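Local atomic coordinates of carbonic anhydrase (Sordaria macrospora, PDB entry 4O1K), a protein that catalyses the reversible hydration of carbon dioxide to bicarbonate, as a tetrameric zinc-dependent beta-class carbonic anhydrase. Residues His77-Ile80 and Ala81-Cys85; Glu163-Val166 and Tyr167-Arg171; Asn207-Phe210 and Glu211-Leu214. All blocks are in the same frame, centred on the assembly; numbering follows the deposited sequence.

Contact 1 (His77-Ile80 and Ala81-Cys85); sequences HRNI and ANLVC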
loop_
_atom_site.group_PDB
_atom_site.type_symbol
_atom_site.label_atom_id
_atom_site.label_comp_id
_atom_site.label_asym_id
_atom_site.label_seq_id
_atom_site.Cartn_x
_atom_site.Cartn_y
_atom_site.Cartn_z
ATOM N N HIS A 77 14.158 -3.655 -9.380
ATOM C CA HIS A 77 13.109 -2.779 -8.864
ATOM C C HIS A 77 13.741 -1.411 -8.659
ATOM O O HIS A 77 14.797 -1.316 -8.085
ATOM C CB HIS A 77 12.537 -3.315 -7.540
ATOM C CG HIS A 77 11.573 -2.373 -6.890
ATOM N ND1 HIS A 77 10.284 -2.205 -7.343
ATOM C CD2 HIS A 77 11.713 -1.529 -5.841
ATOM C CE1 HIS A 77 9.667 -1.297 -6.604
ATOM N NE2 HIS A 77 10.515 -0.867 -5.689
ATOM N N ARG A 78 13.090 -0.347 -9.122
ATOM C CA ARG A 78 13.620 0.989 -8.854
ATOM C C ARG A 78 12.499 1.855 -8.340
ATOM O O ARG A 78 11.402 1.880 -8.948
ATOM C CB ARG A 78 14.204 1.613 -10.136
ATOM C CG ARG A 78 15.644 1.194 -10.379
ATOM C CD ARG A 78 16.161 1.579 -11.779
ATOM N NE ARG A 78 16.512 2.992 -11.871
ATOM C CZ ARG A 78 17.011 3.556 -12.976
ATOM N NH1 ARG A 78 17.218 2.810 -14.056
ATOM N NH2 ARG A 78 17.314 4.852 -13.009
ATOM N N ASN A 79 12.762 2.549 -7.230
ATOM C CA ASN A 79 11.730 3.437 -6.655
ATOM C C ASN A 79 12.401 4.670 -6.094
ATOM O O ASN A 79 13.612 4.742 -6.115
ATOM C CB ASN A 79 10.883 2.722 -5.589
ATOM C CG ASN A 79 11.670 2.310 -4.372
ATOM O OD1 ASN A 79 12.463 3.069 -3.827
ATOM N ND2 ASN A 79 11.399 1.092 -3.888
ATOM N N ILE A 80 11.643 5.653 -5.623
ATOM C CA ILE A 80 12.289 6.879 -5.141
ATOM C C ILE A 80 13.059 6.583 -3.847
ATOM O O ILE A 80 12.478 6.197 -2.820
ATOM C CB ILE A 80 11.271 8.010 -4.920
ATOM C CG1 ILE A 80 10.748 8.529 -6.263
ATOM C CG2 ILE A 80 11.929 9.167 -4.164
ATOM C CD1 ILE A 80 9.431 9.330 -6.118
ATOM N N ALA A 81 14.382 6.756 -3.923
ATOM C CA ALA A 81 15.323 6.554 -2.822
ATOM C C ALA A 81 15.510 5.112 -2.388
ATOM O O ALA A 81 15.951 4.844 -1.278
ATOM C CB ALA A 81 15.023 7.505 -1.619
ATOM N N ASN A 82 15.222 4.180 -3.297
ATOM C CA ASN A 82 15.559 2.774 -3.091
ATOM C C ASN A 82 15.083 2.239 -1.744
ATOM O O ASN A 82 15.870 1.634 -0.992
ATOM C CB ASN A 82 17.069 2.490 -3.334
ATOM C CG ASN A 82 18.012 3.476 -2.619
ATOM O OD1 ASN A 82 18.419 4.497 -3.190
ATOM N ND2 ASN A 82 18.377 3.160 -1.374
ATOM N N LEU A 83 13.805 2.497 -1.443
ATOM C CA LEU A 83 13.208 2.094 -0.172
ATOM C C LEU A 83 12.629 0.681 -0.167
ATOM O O LEU A 83 12.068 0.203 -1.171
ATOM C CB LEU A 83 12.082 3.069 0.217
ATOM C CG LEU A 83 12.478 4.520 0.387
ATOM C CD1 LEU A 83 11.256 5.387 0.756
ATOM C CD2 LEU A 83 13.499 4.633 1.492
ATOM N N VAL A 84 12.737 0.016 0.992
ATOM C CA VAL A 84 12.083 -1.277 1.191
ATOM C C VAL A 84 11.126 -1.084 2.374
ATOM O O VAL A 84 11.550 -1.166 3.538
ATOM C CB VAL A 84 13.131 -2.374 1.491
ATOM C CG1 VAL A 84 12.460 -3.682 1.766
ATOM C CG2 VAL A 84 14.071 -2.558 0.273
ATOM N N CYS A 85 9.864 -0.773 2.059
ATOM C CA CYS A 85 8.857 -0.407 3.089
ATOM C C CYS A 85 7.989 -1.619 3.398
ATOM O O CYS A 85 7.502 -2.285 2.478
ATOM C CB CYS A 85 7.948 0.696 2.572
ATOM S SG CYS A 85 8.801 2.253 2.119
#
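N79 reaches past the turn that follows its strand and grips L83 with both ends of its amide. OD1 of N79 takes the backbone N-H of L83 at 2.8 Å. That donor lies in the carbonyl plane, on a lone pair, with an N-H...O angle of 149°. ND2 of N79 gives a hydrogen to the carbonyl oxygen of L83 at 2.9 Å, again on a lone pair. One backbone residue is thus bound at both its N-H and its C=O. The side chain can do this because CG of N79 sits between its own N and C (chi1 65°).

ND2 of N79 has a second acceptor, NE2 of H77, at 2.8 Å. It meets the imidazole at its edge and close to the ring plane. These two bonds and the one at OD1 fix the rotation of the amide.

Strand 74-79 ends here in a type II beta turn from N79 to N82. The closing bond, from N82 N to N79 O, is long at 3.3 Å. The other side of the turn is looser than the amide grip: CG of L83 only rests against the carbonyl oxygen of I80 at 3.6 Å, and the apolar pair CG2 of I80 and CB of A81 is 4.3 Å apart. No touching residue is exposed to solvent. W133 hydrogen-bonds the I80 carbonyl, and N90 of the second subunit packs on H77 and N79.

The side chain of N82 comes within about 5 Å of the zinc ion. The paired amide bonds probably hold this turn rigid beside the metal, with H77 helping to fix the N79 amide.

Contact 2 (Glu163-Val166 and Tyr167-Arg171); sequences ELNV and YEQCR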
loop_
_atom_site.group_PDB
_atom_site.type_symbol
_atom_site.label_atom_id
_atom_site.label_comp_id
_atom_site.label_asym_id
_atom_site.label_seq_id
_atom_site.Cartn_x
_atom_site.Cartn_y
_atom_site.Cartn_z
ATOM N N GLU A 163 23.968 6.780 2.852
ATOM C CA GLU A 163 24.599 5.513 3.271
ATOM C C GLU A 163 23.750 4.769 4.323
ATOM O O GLU A 163 23.488 3.554 4.222
ATOM C CB GLU A 163 26.012 5.788 3.823
ATOM C CG GLU A 163 26.962 6.338 2.749
ATOM C CD GLU A 163 28.296 6.833 3.304
ATOM O OE1 GLU A 163 28.484 6.833 4.538
ATOM O OE2 GLU A 163 29.150 7.224 2.483
ATOM N N LEU A 164 23.377 5.481 5.374
ATOM C CA LEU A 164 22.522 4.891 6.404
ATOM C C LEU A 164 21.190 4.408 5.863
ATOM O O LEU A 164 20.620 3.444 6.375
ATOM C CB LEU A 164 22.295 5.888 7.532
ATOM C CG LEU A 164 23.611 6.098 8.306
ATOM C CD1 LEU A 164 23.487 7.306 9.197
ATOM C CD2 LEU A 164 23.893 4.872 9.134
ATOM N N ASN A 165 20.646 5.109 4.874
ATOM C CA ASN A 165 19.407 4.665 4.244
ATOM C C ASN A 165 19.659 3.334 3.577
ATOM O O ASN A 165 18.883 2.413 3.738
ATOM C CB ASN A 165 18.921 5.655 3.186
ATOM C CG ASN A 165 17.548 5.289 2.622
ATOM O OD1 ASN A 165 16.606 4.953 3.374
ATOM N ND2 ASN A 165 17.426 5.347 1.293
ATOM N N VAL A 166 20.735 3.227 2.803
ATOM C CA VAL A 166 21.036 1.903 2.230
ATOM C C VAL A 166 21.093 0.821 3.328
ATOM O O VAL A 166 20.454 -0.231 3.200
ATOM C CB VAL A 166 22.338 1.902 1.472
ATOM C CG1 VAL A 166 22.707 0.438 1.071
ATOM C CG2 VAL A 166 22.166 2.727 0.198
ATOM N N TYR A 167 21.839 1.090 4.404
ATOM C CA TYR A 167 21.943 0.115 5.521
ATOM C C TYR A 167 20.560 -0.273 6.102
ATOM O O TYR A 167 20.255 -1.461 6.275
ATOM C CB TYR A 167 22.877 0.685 6.609
ATOM C CG TYR A 167 22.815 -0.025 7.944
ATOM C CD1 TYR A 167 23.573 -1.166 8.193
ATOM C CD2 TYR A 167 22.015 0.461 8.955
ATOM C CE1 TYR A 167 23.513 -1.799 9.435
ATOM C CE2 TYR A 167 21.943 -0.153 10.176
ATOM C CZ TYR A 167 22.694 -1.279 10.412
ATOM O OH TYR A 167 22.601 -1.872 11.651
ATOM N N GLU A 168 19.723 0.725 6.392
ATOM C CA GLU A 168 18.385 0.473 6.948
ATOM C C GLU A 168 17.484 -0.295 5.988
ATOM O O GLU A 168 16.713 -1.166 6.437
ATOM C CB GLU A 168 17.693 1.761 7.411
ATOM C CG GLU A 168 18.302 2.403 8.658
ATOM C CD GLU A 168 18.289 1.477 9.893
ATOM O OE1 GLU A 168 17.493 0.511 9.945
ATOM O OE2 GLU A 168 19.072 1.731 10.827
ATOM N N GLN A 169 17.565 0.001 4.682
ATOM C CA GLN A 169 16.744 -0.746 3.718
ATOM C C GLN A 169 17.240 -2.183 3.588
ATOM O O GLN A 169 16.447 -3.125 3.395
ATOM C CB GLN A 169 16.642 -0.053 2.344
ATOM C CG GLN A 169 16.150 1.420 2.386
ATOM C CD GLN A 169 14.958 1.649 3.301
ATOM O OE1 GLN A 169 13.967 0.922 3.229
ATOM N NE2 GLN A 169 15.047 2.669 4.168
ATOM N N CYS A 170 18.553 -2.373 3.719
ATOM C CA CYS A 170 19.071 -3.743 3.831
ATOM C C CYS A 170 18.497 -4.485 5.066
ATOM O O CYS A 170 18.097 -5.658 4.972
ATOM C CB CYS A 170 20.580 -3.720 3.941
ATOM S SG CYS A 170 21.369 -3.322 2.370
ATOM N N ARG A 171 18.519 -3.821 6.220
ATOM C CA ARG A 171 17.884 -4.398 7.405
ATOM C C ARG A 171 16.440 -4.787 7.089
ATOM O O ARG A 171 16.001 -5.873 7.465
ATOM C CB ARG A 171 17.925 -3.427 8.598
ATOM C CG ARG A 171 19.327 -3.204 9.188
ATOM C CD ARG A 171 19.231 -2.430 10.519
ATOM N NE ARG A 171 18.464 -3.168 11.527
ATOM C CZ ARG A 171 17.240 -2.836 11.939
ATOM N NH1 ARG A 171 16.632 -1.759 11.449
ATOM N NH2 ARG A 171 16.620 -3.571 12.858
#
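N165 and Q169, one helical turn apart, meet through different first torsions. CG of N165 is anti to the backbone N (chi1 -174°), which swings its amide out from the helix to where OD1 can meet Q169. CG of Q169 instead lies beside its own N, and a bend at chi2 (-45°) folds the chain back over the turn. NE2 of Q169 then reaches OD1 of N165 at 2.9 Å. The bond is bent, with the donor above the carbonyl plane, and the two amide planes are 49° apart. The fold of Q169 also brings its CG to 3.2 Å from the carbonyl oxygen of N165.

Both residues belong to helix 154-174, in the alpha/beta fold of beta-carbonic anhydrases. Regular i to i+4 backbone bonds run beneath the side chains, such as E168 N to L164 O at 2.9 Å. The N165-Q169 side of the helix faces helix 130-143 and the loop after strand 74-79. OE1 of Q169 accepts the N-H of V84 there. With an alanine at Q169, the V84 N-H would probably lose this acceptor and the N165 amide one of its bonds.

Next round the helix, V166 and C170 lie against V109 of strand 106-112. CG1 of V166 is 4.2 Å from SG of C170. R171, partly exposed, makes a salt bridge through NH1 with OE1 of the buried E168 at 2.9 Å, on the syn lone pair. OE2 of E168 is hydrogen-bonded to NE2 of H144. CG of R171 lies over one face of the Y167 ring, 4.0 Å above its plane and offset toward the rim.

Contact 3 (Asn207-Phe210 and Glu211-Leu214); sequences NVDF and ETIL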
loop_
_atom_site.group_PDB
_atom_site.type_symbol
_atom_site.label_atom_id
_atom_site.label_comp_id
_atom_site.label_asym_id
_atom_site.label_seq_id
_atom_site.Cartn_x
_atom_site.Cartn_y
_atom_site.Cartn_z
ATOM N N ASN A 207 29.774 -2.587 2.952
ATOM C CA ASN A 207 30.190 -3.728 3.766
ATOM C C ASN A 207 29.180 -3.984 4.870
ATOM O O ASN A 207 29.529 -4.050 6.051
ATOM C CB ASN A 207 31.593 -3.513 4.325
ATOM C CG ASN A 207 32.622 -3.306 3.222
ATOM O OD1 ASN A 207 32.575 -3.967 2.190
ATOM N ND2 ASN A 207 33.538 -2.374 3.432
ATOM N N VAL A 208 27.925 -4.096 4.455
ATOM C CA VAL A 208 26.808 -4.362 5.355
ATOM C C VAL A 208 27.024 -5.703 6.059
ATOM O O VAL A 208 27.157 -6.739 5.402
ATOM C CB VAL A 208 25.493 -4.394 4.568
ATOM C CG1 VAL A 208 24.369 -4.908 5.425
ATOM C CG2 VAL A 208 25.159 -2.999 4.036
ATOM N N ASP A 209 27.081 -5.684 7.386
ATOM C CA ASP A 209 27.367 -6.905 8.133
ATOM C C ASP A 209 26.111 -7.764 8.198
ATOM O O ASP A 209 25.325 -7.665 9.142
ATOM C CB ASP A 209 27.879 -6.563 9.536
ATOM C CG ASP A 209 28.431 -7.775 10.272
ATOM O OD1 ASP A 209 29.224 -7.580 11.224
ATOM O OD2 ASP A 209 28.078 -8.920 9.896
ATOM N N PHE A 210 25.936 -8.608 7.186
ATOM C CA PHE A 210 24.672 -9.297 6.942
ATOM C C PHE A 210 24.284 -10.271 8.058
ATOM O O PHE A 210 23.142 -10.289 8.513
ATOM C CB PHE A 210 24.737 -9.985 5.573
ATOM C CG PHE A 210 23.671 -11.010 5.342
ATOM C CD1 PHE A 210 22.326 -10.670 5.384
ATOM C CD2 PHE A 210 24.022 -12.316 5.039
ATOM C CE1 PHE A 210 21.349 -11.627 5.158
ATOM C CE2 PHE A 210 23.061 -13.273 4.810
ATOM C CZ PHE A 210 21.719 -12.933 4.870
ATOM N N GLU A 211 25.252 -11.049 8.516
ATOM C CA GLU A 211 25.014 -12.041 9.561
ATOM C C GLU A 211 24.546 -11.431 10.892
ATOM O O GLU A 211 23.623 -11.944 11.523
ATOM C CB GLU A 211 26.277 -12.876 9.767
ATOM C CG GLU A 211 26.789 -13.541 8.490
ATOM C CD GLU A 211 26.176 -14.912 8.256
ATOM O OE1 GLU A 211 25.365 -15.355 9.099
ATOM O OE2 GLU A 211 26.507 -15.547 7.231
ATOM N N THR A 212 25.164 -10.326 11.304
ATOM C CA THR A 212 24.806 -9.680 12.570
ATOM C C THR A 212 23.444 -8.982 12.518
ATOM O O THR A 212 22.711 -8.944 13.513
ATOM C CB THR A 212 25.902 -8.683 13.043
ATOM O OG1 THR A 212 25.949 -7.547 12.171
ATOM C CG2 THR A 212 27.249 -9.347 13.042
ATOM N N ILE A 213 23.090 -8.436 11.359
ATOM C CA ILE A 213 21.773 -7.825 11.208
ATOM C C ILE A 213 20.727 -8.891 11.442
ATOM O O ILE A 213 19.764 -8.688 12.192
ATOM C CB ILE A 213 21.566 -7.230 9.806
ATOM C CG1 ILE A 213 22.368 -5.943 9.656
ATOM C CG2 ILE A 213 20.111 -6.944 9.572
ATOM C CD1 ILE A 213 22.332 -5.385 8.243
ATOM N N LEU A 214 20.953 -10.039 10.816
ATOM C CA LEU A 214 20.043 -11.167 10.913
ATOM C C LEU A 214 19.909 -11.630 12.370
ATOM O O LEU A 214 18.797 -11.917 12.837
ATOM C CB LEU A 214 20.522 -12.305 10.001
ATOM C CG LEU A 214 19.765 -13.636 9.985
ATOM C CD1 LEU A 214 18.298 -13.452 9.602
ATOM C CD2 LEU A 214 20.444 -14.628 9.048
#
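V208 overlaps I213, with CG1 of V208 only 3.5 Å from CD1 of I213. V208, from the loop before helix 210-218, crosses I213 of its first turn obliquely. CG1 of I213 points back along the helix, since it lies beside its own N (chi1 -74°). This also sets it 3.5 Å from the carbonyl oxygen of D209.

D209 is at the N-cap position and is the centre of an inverse gamma turn. Its carbonyl oxygen takes two hydrogens. One comes from OG1 of T212 at 3.1 Å, tilted from the carbonyl plane. The other comes from the backbone N of I213 at 3.2 Å. The D209 and T212 side chains cross at about a right angle, with CG2 of T212 3.2 Å from OD1 of D209. The next backbone bond runs from L214 N to F210 O.

F210 turns into the protein. Its ring meets Y183 edge-to-face and packs on V174, L179 and V190. The hydroxyl of the same Y183 is hydrogen-bonded to OE2 of E211. L214 also touches Y183, so helix 177-186 holds several side chains of this first turn.

D209 and T212 are on the exposed side. By its position alone, close to the N-terminal end of the helix, the negative charge of the D209 carboxylate would probably be favoured by the helix dipole.

Overall arrangement
The contacts come in series along the chain. Contact 1 ends strand 74-79, outermost of the sheet within this chain, contact 2 lies in helix 154-174, and contact 3 starts helix 210-218. The centre of contact 2 is about 11 Å from that of each of the others, while the centres of contacts 1 and 3 are about 20 Å apart and the two do not touch. Helix 154-174 therefore bridges them. Toward contact 1 it offers polar groups: N165 ND2 makes a weak hydrogen bond to A81 O at 3.0 Å. Toward contact 3 it offers carbon atoms, such as the R171 methylene CG, 3.8 Å from I213 CD1. The helix thus links the loop beside the zinc ion to the C-terminal helix.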